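Local coordinates for protein sialidase B (Streptococcus pneumoniae serotype 4, PDB 4XHB) that catalyses hydrolysis of the alpha-2,3-, alpha-2,6- and alpha-2,8-glycosidic linkages of terminal sialic acids in oligosaccharides, glycoproteins and glycolipids, at residues A[209-214]-A[615-620]; A[451-456]-A[502-507]; A[334-339]-A[412-417]; A[192-197]-A[219-224]. The protein carries 1 engineered substitution. One frame throughout, in Å; residues are numbered along the deposited sequence.

Contact 1 (A[209-214]-A[615-620]); sequences PTLYTL and YSAITE. With 17Y ((1R,2S)-cyclopentane-1,2-diol), chain B.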
loop_
_atom_site.group_PDB
_atom_site.type_symbol
_atom_site.label_atom_id
_atom_site.label_comp_id
_atom_site.label_asym_id
_atom_site.label_seq_id
_atom_site.Cartn_x
_atom_site.Cartn_y
_atom_site.Cartn_z
ATOM N N PRO A 209 2.047 2.392 3.863
ATOM C CA PRO A 209 2.386 3.817 3.978
ATOM C C PRO A 209 2.800 4.212 5.396
ATOM O O PRO A 209 2.345 3.596 6.365
ATOM C CB PRO A 209 1.064 4.511 3.621
ATOM C CG PRO A 209 -0.004 3.521 4.019
ATOM C CD PRO A 209 0.598 2.175 3.682
ATOM N N THR A 210 3.659 5.229 5.512
ATOM C CA THR A 210 3.968 5.833 6.807
ATOM C C THR A 210 3.921 7.356 6.661
ATOM O O THR A 210 4.046 7.876 5.551
ATOM C CB THR A 210 5.359 5.443 7.332
ATOM O OG1 THR A 210 6.369 6.185 6.635
ATOM C CG2 THR A 210 5.618 3.921 7.174
ATOM N N LEU A 211 3.738 8.056 7.782
ATOM C CA LEU A 211 3.802 9.521 7.806
ATOM C C LEU A 211 4.414 9.947 9.128
ATOM O O LEU A 211 4.167 9.317 10.155
ATOM C CB LEU A 211 2.410 10.155 7.693
ATOM C CG LEU A 211 1.665 10.185 6.353
ATOM C CD1 LEU A 211 0.219 10.626 6.566
ATOM C CD2 LEU A 211 2.352 11.122 5.357
ATOM N N TYR A 212 5.194 11.024 9.105
ATOM C CA TYR A 212 5.807 11.537 10.324
ATOM C C TYR A 212 6.087 13.027 10.143
ATOM O O TYR A 212 6.708 13.427 9.161
ATOM C CB TYR A 212 7.115 10.789 10.637
ATOM C CG TYR A 212 7.581 10.957 12.079
ATOM C CD1 TYR A 212 8.188 12.135 12.501
ATOM C CD2 TYR A 212 7.396 9.941 13.017
ATOM C CE1 TYR A 212 8.607 12.298 13.820
ATOM C CE2 TYR A 212 7.818 10.089 14.338
ATOM C CZ TYR A 212 8.419 11.270 14.735
ATOM O OH TYR A 212 8.827 11.433 16.050
ATOM N N THR A 213 5.620 13.841 11.087
ATOM C CA THR A 213 5.841 15.286 11.019
ATOM C C THR A 213 7.142 15.657 11.720
ATOM O O THR A 213 7.311 15.397 12.910
ATOM C CB THR A 213 4.666 16.057 11.651
ATOM O OG1 THR A 213 3.451 15.650 11.012
ATOM C CG2 THR A 213 4.843 17.587 11.479
ATOM N N LEU A 214 8.062 16.257 10.967
ATOM C CA LEU A 214 9.367 16.644 11.507
ATOM C C LEU A 214 9.322 18.017 12.184
ATOM O O LEU A 214 8.428 18.822 11.910
ATOM C CB LEU A 214 10.419 16.644 10.395
ATOM C CG LEU A 214 10.512 15.327 9.620
ATOM C CD1 LEU A 214 11.484 15.484 8.453
ATOM C CD2 LEU A 214 10.939 14.191 10.561
ATOM N N TYR A 615 -4.099 -0.814 5.403
ATOM C CA TYR A 615 -3.020 -0.211 6.182
ATOM C C TYR A 615 -3.103 1.308 6.051
ATOM O O TYR A 615 -3.541 1.836 5.022
ATOM C CB TYR A 615 -1.653 -0.707 5.735
ATOM C CG TYR A 615 -1.244 -2.070 6.266
ATOM C CD1 TYR A 615 -2.123 -3.148 6.258
ATOM C CD2 TYR A 615 0.037 -2.284 6.761
ATOM C CE1 TYR A 615 -1.733 -4.397 6.731
ATOM C CE2 TYR A 615 0.433 -3.533 7.236
ATOM C CZ TYR A 615 -0.450 -4.585 7.206
ATOM O OH TYR A 615 -0.046 -5.819 7.668
ATOM N N SER A 616 -2.677 2.015 7.089
ATOM C CA SER A 616 -2.841 3.463 7.084
ATOM C C SER A 616 -1.758 4.150 7.884
ATOM O O SER A 616 -1.142 3.543 8.767
ATOM C CB SER A 616 -4.215 3.841 7.655
ATOM O OG SER A 616 -4.310 3.492 9.031
ATOM N N ALA A 617 -1.558 5.429 7.574
ATOM C CA ALA A 617 -0.627 6.293 8.273
ATOM C C ALA A 617 -1.374 7.566 8.623
ATOM O O ALA A 617 -2.091 8.114 7.787
ATOM C CB ALA A 617 0.546 6.631 7.366
ATOM N N ILE A 618 -1.224 8.035 9.851
ATOM C CA ILE A 618 -1.798 9.323 10.208
ATOM C C ILE A 618 -0.770 10.208 10.882
ATOM O O ILE A 618 0.109 9.726 11.595
ATOM C CB ILE A 618 -3.048 9.202 11.100
ATOM C CG1 ILE A 618 -2.759 8.356 12.345
ATOM C CG2 ILE A 618 -4.211 8.630 10.299
ATOM C CD1 ILE A 618 -3.938 8.278 13.304
ATOM N N THR A 619 -0.869 11.508 10.643
ATOM C CA THR A 619 0.006 12.426 11.355
ATOM C C THR A 619 -0.686 13.760 11.580
ATOM O O THR A 619 -1.550 14.164 10.797
ATOM C CB THR A 619 1.368 12.622 10.634
ATOM O OG1 THR A 619 2.323 13.181 11.552
ATOM C CG2 THR A 619 1.226 13.526 9.402
ATOM N N GLU A 620 -0.330 14.427 12.673
ATOM C CA GLU A 620 -0.771 15.797 12.865
ATOM C C GLU A 620 0.155 16.694 12.048
ATOM O O GLU A 620 1.367 16.734 12.276
ATOM C CB GLU A 620 -0.757 16.198 14.350
ATOM C CG GLU A 620 -1.264 17.630 14.583
ATOM C CD GLU A 620 -1.368 17.998 16.059
ATOM O OE1 GLU A 620 -1.086 17.136 16.917
ATOM O OE2 GLU A 620 -1.732 19.163 16.351
HETATM O OAA 17Y B . 4.288 12.783 13.505
HETATM C CAF 17Y B . 4.975 13.023 14.686
HETATM C CAD 17Y B . 4.532 14.259 15.272
HETATM C CAC 17Y B . 4.601 14.080 16.754
HETATM C CAE 17Y B . 4.835 12.621 17.006
HETATM C CAG 17Y B . 4.509 11.962 15.710
HETATM O OAB 17Y B . 3.221 11.626 15.504
HETATM O O HOH W 1 1.555 3.731 9.136
#
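The hydroxyls of Thr213 and Thr619 converge on a foreign oxygen: Thr213 OG1 stands 2.8 Å from Thr619 OG1, and OAA of a bound cyclopentane-1,2-diol is also 2.8 Å from Thr619 OG1. This cluster sits between the inner strands of two neighbouring blades of the sialidase beta-propeller, one from the first blade in the chain and one from the last. The segments run nearly parallel, 11° apart. Thr619 OG1 lies anti to the backbone N (chi1 -162°), which points it at both partners. Its single proton can serve either the diol or Thr213, whereas Thr213 OG1 donates to Glu620 O at 2.7 Å, coming from above that carbonyl plane. Thr213 N adds an almost straight bond to OAA, 3.0 Å long with an angle of 173° at the hydrogen. CAF of the diol lies over one face of the Tyr212 ring, 3.7 Å above its centre. Farther along, Ala617 CB presses on the backbone between Thr210 and Leu211 and touches Leu211 CG, while Leu211 CB rests against Thr619 CG2. Tyr615, probably the nucleophile, meets Pro209 CD through its CB; its ring leads away, and its OH is hydrogen-bonded to Glu503. Between Pro209 and Ser616 a water bridges the two segments, donating to Pro209 O at 2.9 Å and to Ser616 O at 2.7 Å.

Contact 2 (A[451-456]-A[502-507]); sequences YLCPGQ and AEAQMV. With 17Y ((1R,2S)-cyclopentane-1,2-diol), chain B.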
loop_
_atom_site.group_PDB
_atom_site.type_symbol
_atom_site.label_atom_id
_atom_site.label_comp_id
_atom_site.label_asym_id
_atom_site.label_seq_id
_atom_site.Cartn_x
_atom_site.Cartn_y
_atom_site.Cartn_z
ATOM N N TYR A 451 9.880 -8.768 13.645
ATOM C CA TYR A 451 9.337 -8.057 12.491
ATOM C C TYR A 451 8.980 -6.628 12.868
ATOM O O TYR A 451 8.262 -6.398 13.844
ATOM C CB TYR A 451 8.101 -8.784 11.973
ATOM C CG TYR A 451 8.455 -10.085 11.293
ATOM C CD1 TYR A 451 8.987 -10.091 10.012
ATOM C CD2 TYR A 451 8.279 -11.298 11.935
ATOM C CE1 TYR A 451 9.332 -11.278 9.383
ATOM C CE2 TYR A 451 8.615 -12.495 11.308
ATOM C CZ TYR A 451 9.144 -12.467 10.032
ATOM O OH TYR A 451 9.484 -13.642 9.396
ATOM N N LEU A 452 9.474 -5.664 12.095
ATOM C CA LEU A 452 9.211 -4.260 12.390
ATOM C C LEU A 452 7.738 -3.921 12.279
ATOM O O LEU A 452 7.070 -4.367 11.349
ATOM C CB LEU A 452 10.002 -3.363 11.435
ATOM C CG LEU A 452 10.024 -1.888 11.821
ATOM C CD1 LEU A 452 10.806 -1.686 13.091
ATOM C CD2 LEU A 452 10.633 -1.104 10.682
ATOM N N CYS A 453 7.225 -3.127 13.222
ATOM C CA CYS A 453 5.861 -2.615 13.103
ATOM C C CYS A 453 5.894 -1.396 12.198
ATOM O O CYS A 453 6.579 -0.427 12.497
ATOM C CB CYS A 453 5.297 -2.228 14.463
ATOM S SG CYS A 453 5.225 -3.621 15.626
ATOM N N PRO A 454 5.164 -1.444 11.078
ATOM C CA PRO A 454 5.276 -0.303 10.162
ATOM C C PRO A 454 4.576 0.941 10.680
ATOM O O PRO A 454 3.569 0.833 11.381
ATOM C CB PRO A 454 4.591 -0.798 8.885
ATOM C CG PRO A 454 3.748 -1.960 9.289
ATOM C CD PRO A 454 4.376 -2.560 10.519
ATOM N N GLY A 455 5.109 2.105 10.323
ATOM C CA GLY A 455 4.482 3.364 10.676
ATOM C C GLY A 455 5.469 4.313 11.311
ATOM O O GLY A 455 6.430 4.750 10.667
ATOM N N GLN A 456 5.230 4.658 12.572
ATOM C CA GLN A 456 6.120 5.580 13.272
ATOM C C GLN A 456 6.835 4.876 14.423
ATOM O O GLN A 456 6.274 3.985 15.050
ATOM C CB GLN A 456 5.336 6.752 13.869
ATOM C CG GLN A 456 4.351 7.452 12.933
ATOM C CD GLN A 456 3.743 8.696 13.575
ATOM O OE1 GLN A 456 3.677 8.819 14.808
ATOM N NE2 GLN A 456 3.297 9.622 12.744
ATOM N N ALA A 502 1.361 -8.993 15.020
ATOM C CA ALA A 502 0.964 -8.057 16.062
ATOM C C ALA A 502 1.522 -6.659 15.816
ATOM O O ALA A 502 2.268 -6.133 16.642
ATOM C CB ALA A 502 1.403 -8.572 17.443
ATOM N N GLU A 503 1.156 -6.069 14.684
ATOM C CA GLU A 503 1.614 -4.726 14.325
ATOM C C GLU A 503 1.119 -3.719 15.342
ATOM O O GLU A 503 -0.084 -3.620 15.594
ATOM C CB GLU A 503 1.147 -4.366 12.911
ATOM C CG GLU A 503 1.692 -5.355 11.866
ATOM C CD GLU A 503 0.894 -5.409 10.580
ATOM O OE1 GLU A 503 1.503 -5.668 9.511
ATOM O OE2 GLU A 503 -0.337 -5.209 10.630
ATOM N N ALA A 504 2.059 -2.970 15.917
ATOM C CA ALA A 504 1.778 -2.130 17.075
ATOM C C ALA A 504 2.237 -0.709 16.808
ATOM O O ALA A 504 3.294 -0.517 16.220
ATOM C CB ALA A 504 2.519 -2.674 18.290
ATOM N N GLN A 505 1.458 0.273 17.260
ATOM C CA GLN A 505 1.836 1.678 17.167
ATOM C C GLN A 505 1.596 2.346 18.526
ATOM O O GLN A 505 0.663 1.979 19.241
ATOM C CB GLN A 505 1.046 2.381 16.053
ATOM C CG GLN A 505 1.507 1.958 14.642
ATOM C CD GLN A 505 2.855 2.561 14.287
ATOM O OE1 GLN A 505 2.919 3.661 13.734
ATOM N NE2 GLN A 505 3.942 1.852 14.621
ATOM N N MET A 506 2.433 3.322 18.868
ATOM C CA MET A 506 2.467 3.871 20.228
ATOM C C MET A 506 2.071 5.344 20.311
ATOM O O MET A 506 2.306 6.120 19.378
ATOM C CB MET A 506 3.883 3.726 20.808
ATOM C CG MET A 506 4.421 2.296 20.811
ATOM S SD MET A 506 6.216 2.218 21.045
ATOM C CE MET A 506 6.788 2.650 19.399
ATOM N N VAL A 507 1.503 5.731 21.453
ATOM C CA VAL A 507 1.294 7.139 21.769
ATOM C C VAL A 507 1.775 7.408 23.188
ATOM O O VAL A 507 1.620 6.568 24.076
ATOM C CB VAL A 507 -0.192 7.566 21.649
ATOM C CG1 VAL A 507 -0.720 7.332 20.236
ATOM C CG2 VAL A 507 -1.054 6.838 22.664
HETATM O OAA 17Y B . 4.288 12.783 13.505
HETATM C CAF 17Y B . 4.975 13.023 14.686
HETATM C CAD 17Y B . 4.532 14.259 15.272
HETATM C CAC 17Y B . 4.601 14.080 16.754
HETATM C CAE 17Y B . 4.835 12.621 17.006
HETATM C CAG 17Y B . 4.509 11.962 15.710
HETATM O OAB 17Y B . 3.221 11.626 15.504
HETATM O O HOH W 2 4.293 4.557 17.163
#
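Gln505 reaches across to Gln456 and grips both polar backbone atoms of that residue with its one amide, tying together inner strands of two adjacent blades of the sialidase beta-propeller. Gln505 OE1 accepts Gln456 N at 2.8 Å, nearly straight at 174° and in the carbonyl plane on a lone pair. Gln505 NE2 gives a more bent bond to Gln456 O, 3.2 Å long. The rotation of the amide is fixed further by its own strand, since NE2 also donates to Ala504 O at 2.9 Å. A bend at chi2 (-73°) folds the chain so that the amide can face both strands. Its carbonyl oxygen passes 3.4 Å from Gly455 CA, an approach that the missing side chain of the glycine permits. One step back along the strands, Ala504 N donates to Cys453 SG, and Pro454 CD leans on Glu503 CG. Farther out, Glu503, a predicted active-site residue, forms a salt bridge through OE2 with Arg519 NH1, while OE1 has Tyr615 as partner. At the other end, the extended side chain of Gln456 is positioned through NE2 by Leu211 O, and its OE1 accepts OAB of the bound cyclopentanediol at 2.9 Å. Beyond the amide, a water accepts a hydrogen bond from Met506 N, 2.8 Å, and lies 3.0 Å from Gln456 O.

Contact 3 (A[334-339]-A[412-417]); sequences KLKKNG and LFKVTP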
loop_
_atom_site.group_PDB
_atom_site.type_symbol
_atom_site.label_atom_id
_atom_site.label_comp_id
_atom_site.label_asym_id
_atom_site.label_seq_id
_atom_site.Cartn_x
_atom_site.Cartn_y
_atom_site.Cartn_z
ATOM N N LYS A 334 26.974 -14.139 9.655
ATOM C CA LYS A 334 27.503 -15.370 9.075
ATOM C C LYS A 334 27.376 -15.351 7.559
ATOM O O LYS A 334 26.491 -14.696 7.016
ATOM C CB LYS A 334 26.781 -16.591 9.652
ATOM C CG LYS A 334 26.948 -16.749 11.152
ATOM C CD LYS A 334 26.443 -18.104 11.639
ATOM C CE LYS A 334 24.931 -18.211 11.572
ATOM N NZ LYS A 334 24.468 -19.539 12.112
ATOM N N LEU A 335 28.267 -16.068 6.880
ATOM C CA LEU A 335 28.201 -16.187 5.426
ATOM C C LEU A 335 28.420 -17.628 4.979
ATOM O O LEU A 335 29.180 -18.365 5.599
ATOM C CB LEU A 335 29.243 -15.291 4.758
ATOM C CG LEU A 335 29.106 -13.773 4.905
ATOM C CD1 LEU A 335 30.317 -13.076 4.278
ATOM C CD2 LEU A 335 27.809 -13.283 4.255
ATOM N N LYS A 336 27.759 -18.010 3.892
ATOM C CA LYS A 336 27.984 -19.302 3.255
ATOM C C LYS A 336 28.605 -19.081 1.880
ATOM O O LYS A 336 28.091 -18.296 1.087
ATOM C CB LYS A 336 26.662 -20.057 3.106
ATOM C CG LYS A 336 26.750 -21.325 2.265
ATOM C CD LYS A 336 25.443 -22.114 2.315
ATOM C CE LYS A 336 24.319 -21.411 1.553
ATOM N NZ LYS A 336 24.602 -21.270 0.089
ATOM N N LYS A 337 29.708 -19.766 1.596
ATOM C CA LYS A 337 30.361 -19.625 0.299
ATOM C C LYS A 337 29.797 -20.666 -0.671
ATOM O O LYS A 337 29.465 -21.777 -0.265
ATOM C CB LYS A 337 31.879 -19.769 0.440
ATOM C CG LYS A 337 32.656 -19.386 -0.806
ATOM C CD LYS A 337 34.167 -19.476 -0.571
ATOM C CE LYS A 337 34.954 -19.010 -1.789
ATOM N NZ LYS A 337 36.435 -19.107 -1.586
ATOM N N ASN A 338 29.659 -20.301 -1.942
ATOM C CA ASN A 338 29.088 -21.232 -2.911
ATOM C C ASN A 338 29.919 -22.505 -3.032
ATOM O O ASN A 338 31.143 -22.452 -3.145
ATOM C CB ASN A 338 28.873 -20.566 -4.274
ATOM C CG ASN A 338 27.468 -19.991 -4.423
ATOM O OD1 ASN A 338 26.982 -19.268 -3.552
ATOM N ND2 ASN A 338 26.797 -20.343 -5.513
ATOM N N GLY A 339 29.245 -23.647 -2.967
ATOM C CA GLY A 339 29.924 -24.929 -2.977
ATOM C C GLY A 339 29.911 -25.555 -1.599
ATOM O O GLY A 339 29.953 -26.777 -1.466
ATOM N N LEU A 412 28.811 -14.759 -4.312
ATOM C CA LEU A 412 29.739 -15.814 -3.909
ATOM C C LEU A 412 29.596 -16.128 -2.417
ATOM O O LEU A 412 29.720 -17.281 -1.998
ATOM C CB LEU A 412 31.179 -15.381 -4.220
ATOM C CG LEU A 412 32.323 -16.288 -3.737
ATOM C CD1 LEU A 412 32.230 -17.665 -4.370
ATOM C CD2 LEU A 412 33.680 -15.646 -4.028
ATOM N N PHE A 413 29.342 -15.089 -1.622
ATOM C CA PHE A 413 29.066 -15.247 -0.198
ATOM C C PHE A 413 27.645 -14.783 0.095
ATOM O O PHE A 413 27.253 -13.685 -0.296
ATOM C CB PHE A 413 30.051 -14.433 0.646
ATOM C CG PHE A 413 31.448 -14.987 0.652
ATOM C CD1 PHE A 413 31.807 -15.982 1.547
ATOM C CD2 PHE A 413 32.399 -14.509 -0.237
ATOM C CE1 PHE A 413 33.096 -16.494 1.557
ATOM C CE2 PHE A 413 33.684 -15.011 -0.232
ATOM C CZ PHE A 413 34.033 -16.012 0.669
ATOM N N LYS A 414 26.886 -15.624 0.788
ATOM C CA LYS A 414 25.471 -15.354 1.034
ATOM C C LYS A 414 25.140 -15.347 2.513
ATOM O O LYS A 414 25.657 -16.162 3.279
ATOM C CB LYS A 414 24.609 -16.424 0.362
ATOM C CG LYS A 414 24.645 -16.427 -1.147
ATOM C CD LYS A 414 23.556 -17.367 -1.648
ATOM C CE LYS A 414 23.675 -17.631 -3.103
ATOM N NZ LYS A 414 22.353 -18.100 -3.618
ATOM N N VAL A 415 24.246 -14.449 2.912
ATOM C CA VAL A 415 23.772 -14.437 4.285
ATOM C C VAL A 415 22.777 -15.563 4.521
ATOM O O VAL A 415 22.287 -16.197 3.574
ATOM C CB VAL A 415 23.101 -13.080 4.644
ATOM C CG1 VAL A 415 24.083 -11.938 4.448
ATOM C CG2 VAL A 415 21.875 -12.864 3.782
ATOM N N THR A 416 22.474 -15.811 5.792
ATOM C CA THR A 416 21.492 -16.818 6.168
ATOM C C THR A 416 20.134 -16.393 5.607
ATOM O O THR A 416 19.758 -15.226 5.719
ATOM C CB THR A 416 21.401 -16.926 7.696
ATOM O OG1 THR A 416 22.684 -17.299 8.223
ATOM C CG2 THR A 416 20.350 -17.952 8.118
ATOM N N PRO A 417 19.403 -17.329 4.985
ATOM C CA PRO A 417 18.106 -16.960 4.401
ATOM C C PRO A 417 17.035 -16.810 5.481
ATOM O O PRO A 417 16.220 -17.707 5.705
ATOM C CB PRO A 417 17.797 -18.136 3.461
ATOM C CG PRO A 417 18.489 -19.311 4.101
ATOM C CD PRO A 417 19.756 -18.739 4.721
HETATM O O HOH W 3 23.951 -14.935 7.939
HETATM O O HOH W 4 23.034 -19.925 9.315
#
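With CG swung anti to the backbone N (chi1 -169°) and every later bond extended, Lys337 lays CG over one face of the Phe413 ring and runs on past its rim, CD 3.7 Å from Phe413 CZ. The result is a CH-pi contact: Lys337 CG stands 4.2 Å from the ring centroid, 27° off the normal. Leu412 flanks the same lysine, side by side and pointing the same way. Below these side chains strands 331-337 and 413-414 pair in antiparallel fashion. Lys336 and Lys414 form a hydrogen-bonded pair, Lys336 N to Lys414 O and Lys414 N to Lys336 O both at 2.9 Å, while Lys337 and Phe413 form the non-hydrogen-bonded pair next to it. Asn338 N to Leu412 O, 3.0 Å, carries the ladder past the strand end. The pairing belongs to the long curled sheet inserted between strands 301-308 and 420-426 of a propeller blade, and it brings the end of this insertion back against an early strand. Leu335 CD1 packs on Phe413 CB, and its CD2 touches Val415 CG1, while Tyr345 and Tyr364 meet the Phe413 ring edge to face. At the far end two waters link Lys334 and Thr416, one running from Lys334 O to Thr416 N. On the other face Lys336 NZ and Lys414 NZ lie 5.4 Å apart, although Lys414 NZ has Lys409 O as a partner. Backbone bonds, the Lys337 stem and the Leu335 contacts therefore supply most of the cohesion, and the two ammonium groups would probably oppose it slightly.

Contact 4 (A[192-197]-A[219-224]); sequences QLIFQS and VLSSID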
loop_
_atom_site.group_PDB
_atom_site.type_symbol
_atom_site.label_atom_id
_atom_site.label_comp_id
_atom_site.label_asym_id
_atom_site.label_seq_id
_atom_site.Cartn_x
_atom_site.Cartn_y
_atom_site.Cartn_z
ATOM N N GLN A 192 -5.043 12.987 -2.916
ATOM C CA GLN A 192 -3.820 13.240 -3.662
ATOM C C GLN A 192 -3.018 11.953 -3.730
ATOM O O GLN A 192 -3.230 11.047 -2.926
ATOM C CB GLN A 192 -2.971 14.284 -2.924
ATOM C CG GLN A 192 -3.654 15.619 -2.717
ATOM C CD GLN A 192 -2.950 16.444 -1.654
ATOM O OE1 GLN A 192 -3.576 16.913 -0.714
ATOM N NE2 GLN A 192 -1.638 16.615 -1.799
ATOM N N LEU A 193 -2.085 11.874 -4.671
ATOM C CA LEU A 193 -1.130 10.772 -4.670
ATOM C C LEU A 193 0.233 11.319 -4.289
ATOM O O LEU A 193 0.638 12.378 -4.777
ATOM C CB LEU A 193 -1.050 10.102 -6.048
ATOM C CG LEU A 193 -2.368 9.526 -6.575
ATOM C CD1 LEU A 193 -2.171 8.980 -7.980
ATOM C CD2 LEU A 193 -2.894 8.436 -5.653
ATOM N N ILE A 194 0.924 10.609 -3.407
ATOM C CA ILE A 194 2.300 10.938 -3.046
ATOM C C ILE A 194 3.215 10.053 -3.879
ATOM O O ILE A 194 4.118 10.538 -4.570
ATOM C CB ILE A 194 2.562 10.698 -1.550
ATOM C CG1 ILE A 194 1.654 11.585 -0.698
ATOM C CG2 ILE A 194 4.019 10.965 -1.204
ATOM C CD1 ILE A 194 1.832 11.373 0.811
ATOM N N PHE A 195 2.960 8.746 -3.816
ATOM C CA PHE A 195 3.647 7.768 -4.655
ATOM C C PHE A 195 2.657 7.290 -5.704
ATOM O O PHE A 195 1.481 7.129 -5.405
ATOM C CB PHE A 195 4.086 6.581 -3.800
ATOM C CG PHE A 195 4.917 6.987 -2.625
ATOM C CD1 PHE A 195 6.267 7.237 -2.783
ATOM C CD2 PHE A 195 4.333 7.168 -1.368
ATOM C CE1 PHE A 195 7.050 7.639 -1.705
ATOM C CE2 PHE A 195 5.101 7.567 -0.285
ATOM C CZ PHE A 195 6.461 7.806 -0.452
ATOM N N GLN A 196 3.123 7.064 -6.930
ATOM C CA GLN A 196 2.211 6.649 -7.997
ATOM C C GLN A 196 2.952 5.984 -9.151
ATOM O O GLN A 196 4.149 6.199 -9.344
ATOM C CB GLN A 196 1.414 7.849 -8.511
ATOM C CG GLN A 196 2.295 8.934 -9.116
ATOM C CD GLN A 196 1.664 10.311 -9.036
ATOM O OE1 GLN A 196 0.655 10.587 -9.687
ATOM N NE2 GLN A 196 2.255 11.180 -8.224
ATOM N N SER A 197 2.218 5.179 -9.912
ATOM C CA SER A 197 2.780 4.447 -11.038
ATOM C C SER A 197 3.433 5.393 -12.027
ATOM O O SER A 197 2.825 6.387 -12.439
ATOM C CB SER A 197 1.672 3.646 -11.736
ATOM O OG SER A 197 1.051 2.743 -10.820
ATOM N N VAL A 219 6.874 17.296 6.436
ATOM C CA VAL A 219 6.184 16.039 6.701
ATOM C C VAL A 219 6.801 14.987 5.798
ATOM O O VAL A 219 6.914 15.191 4.584
ATOM C CB VAL A 219 4.676 16.136 6.417
ATOM C CG1 VAL A 219 3.994 14.793 6.741
ATOM C CG2 VAL A 219 4.050 17.260 7.248
ATOM N N LEU A 220 7.204 13.875 6.394
ATOM C CA LEU A 220 7.917 12.837 5.666
ATOM C C LEU A 220 7.046 11.584 5.544
ATOM O O LEU A 220 6.252 11.276 6.444
ATOM C CB LEU A 220 9.225 12.524 6.392
ATOM C CG LEU A 220 10.089 11.433 5.765
ATOM C CD1 LEU A 220 10.662 11.901 4.421
ATOM C CD2 LEU A 220 11.202 11.040 6.740
ATOM N N SER A 221 7.167 10.885 4.417
ATOM C CA SER A 221 6.405 9.657 4.202
ATOM C C SER A 221 7.346 8.601 3.660
ATOM O O SER A 221 8.187 8.910 2.811
ATOM C CB SER A 221 5.277 9.894 3.181
ATOM O OG SER A 221 4.625 8.673 2.841
ATOM N N SER A 222 7.220 7.368 4.152
ATOM C CA SER A 222 7.898 6.227 3.532
ATOM C C SER A 222 6.864 5.196 3.112
ATOM O O SER A 222 5.689 5.279 3.496
ATOM C CB SER A 222 8.959 5.585 4.455
ATOM O OG SER A 222 8.383 5.018 5.628
ATOM N N ILE A 223 7.294 4.222 2.317
ATOM C CA ILE A 223 6.344 3.285 1.735
ATOM C C ILE A 223 7.113 2.118 1.144
ATOM O O ILE A 223 8.306 2.248 0.875
ATOM C CB ILE A 223 5.536 3.979 0.630
ATOM C CG1 ILE A 223 4.262 3.187 0.301
ATOM C CG2 ILE A 223 6.426 4.230 -0.607
ATOM C CD1 ILE A 223 3.113 4.046 -0.172
ATOM N N ASP A 224 6.446 0.972 0.992
ATOM C CA ASP A 224 6.986 -0.134 0.201
ATOM C C ASP A 224 6.744 0.191 -1.260
ATOM O O ASP A 224 5.587 0.306 -1.672
ATOM C CB ASP A 224 6.208 -1.431 0.456
ATOM C CG ASP A 224 6.629 -2.168 1.719
ATOM O OD1 ASP A 224 7.111 -1.546 2.697
ATOM O OD2 ASP A 224 6.417 -3.402 1.732
#
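The Phe195 ring is sandwiched between two isoleucine methyls. Ile223 CG2 lies over the centre of one face, and Ile194 CG2 sits 3.7 Å above the opposite face, offset toward the rim. Ser221 meets the ring at its edge: its OG is 3.3 Å from Phe195 CE2, and its carbonyl oxygen lies in the ring plane, 3.9 Å from Phe195 CZ. The CH-pi contact of Ile223 is tight and central, CG2 to centroid 3.4 Å and only 4° off the ring normal. CG2 is wedged between the backbone N and the carbonyl carbon (CG1 anti to N, chi1 -162°), which aims it at the ring. The other branch reaches the rim, with Ile223 CD1 3.6 Å from Phe195 CD2, as the two side chains run antiparallel alongside one another. The contact fastens the loop that follows helix 179-184 onto strand 219-226 in the first blade of the sialidase beta-propeller. Pro254 also packs against Phe195, while Ile223 reaches Val647 and Ile194 reaches Tyr649, so strand 647-652 of the last blade borders the same buried patch. Since the loop and strand stand more than 8 Å apart at their closest CA atoms, side chains of the loop bridge the gap, reaching both side chains and backbone of the strand. Ser221 OG is hydrogen-bonded to Thr210 O, which meets its polar need and should turn its proton away from the ring. Its oxygen can then lie against the slightly positive C-H edge of Phe195, a weak electrostatic supplement to a contact that is otherwise apolar.

Contacts 1, 2 and 4 lie in the buried propeller, whereas contact 3 is only partly buried in the peripheral insertion, its centre about 37 Å from that of contact 1. Contacts 1 and 2 join inner strands of different blades through polar side chains, with apolar packing added in contact 1; they touch each other and share the bound diol. Contact 4 adjoins contact 1 on the same sheet, since strands 212-213 and 219-226 are neighbours, and offers mainly apolar packing. Contact 3 alone is held by regular strand pairing, with lysine stems and waters at its partly exposed flanks. Along the chain, contacts 2 and 3 nest within the loop closed by contact 1.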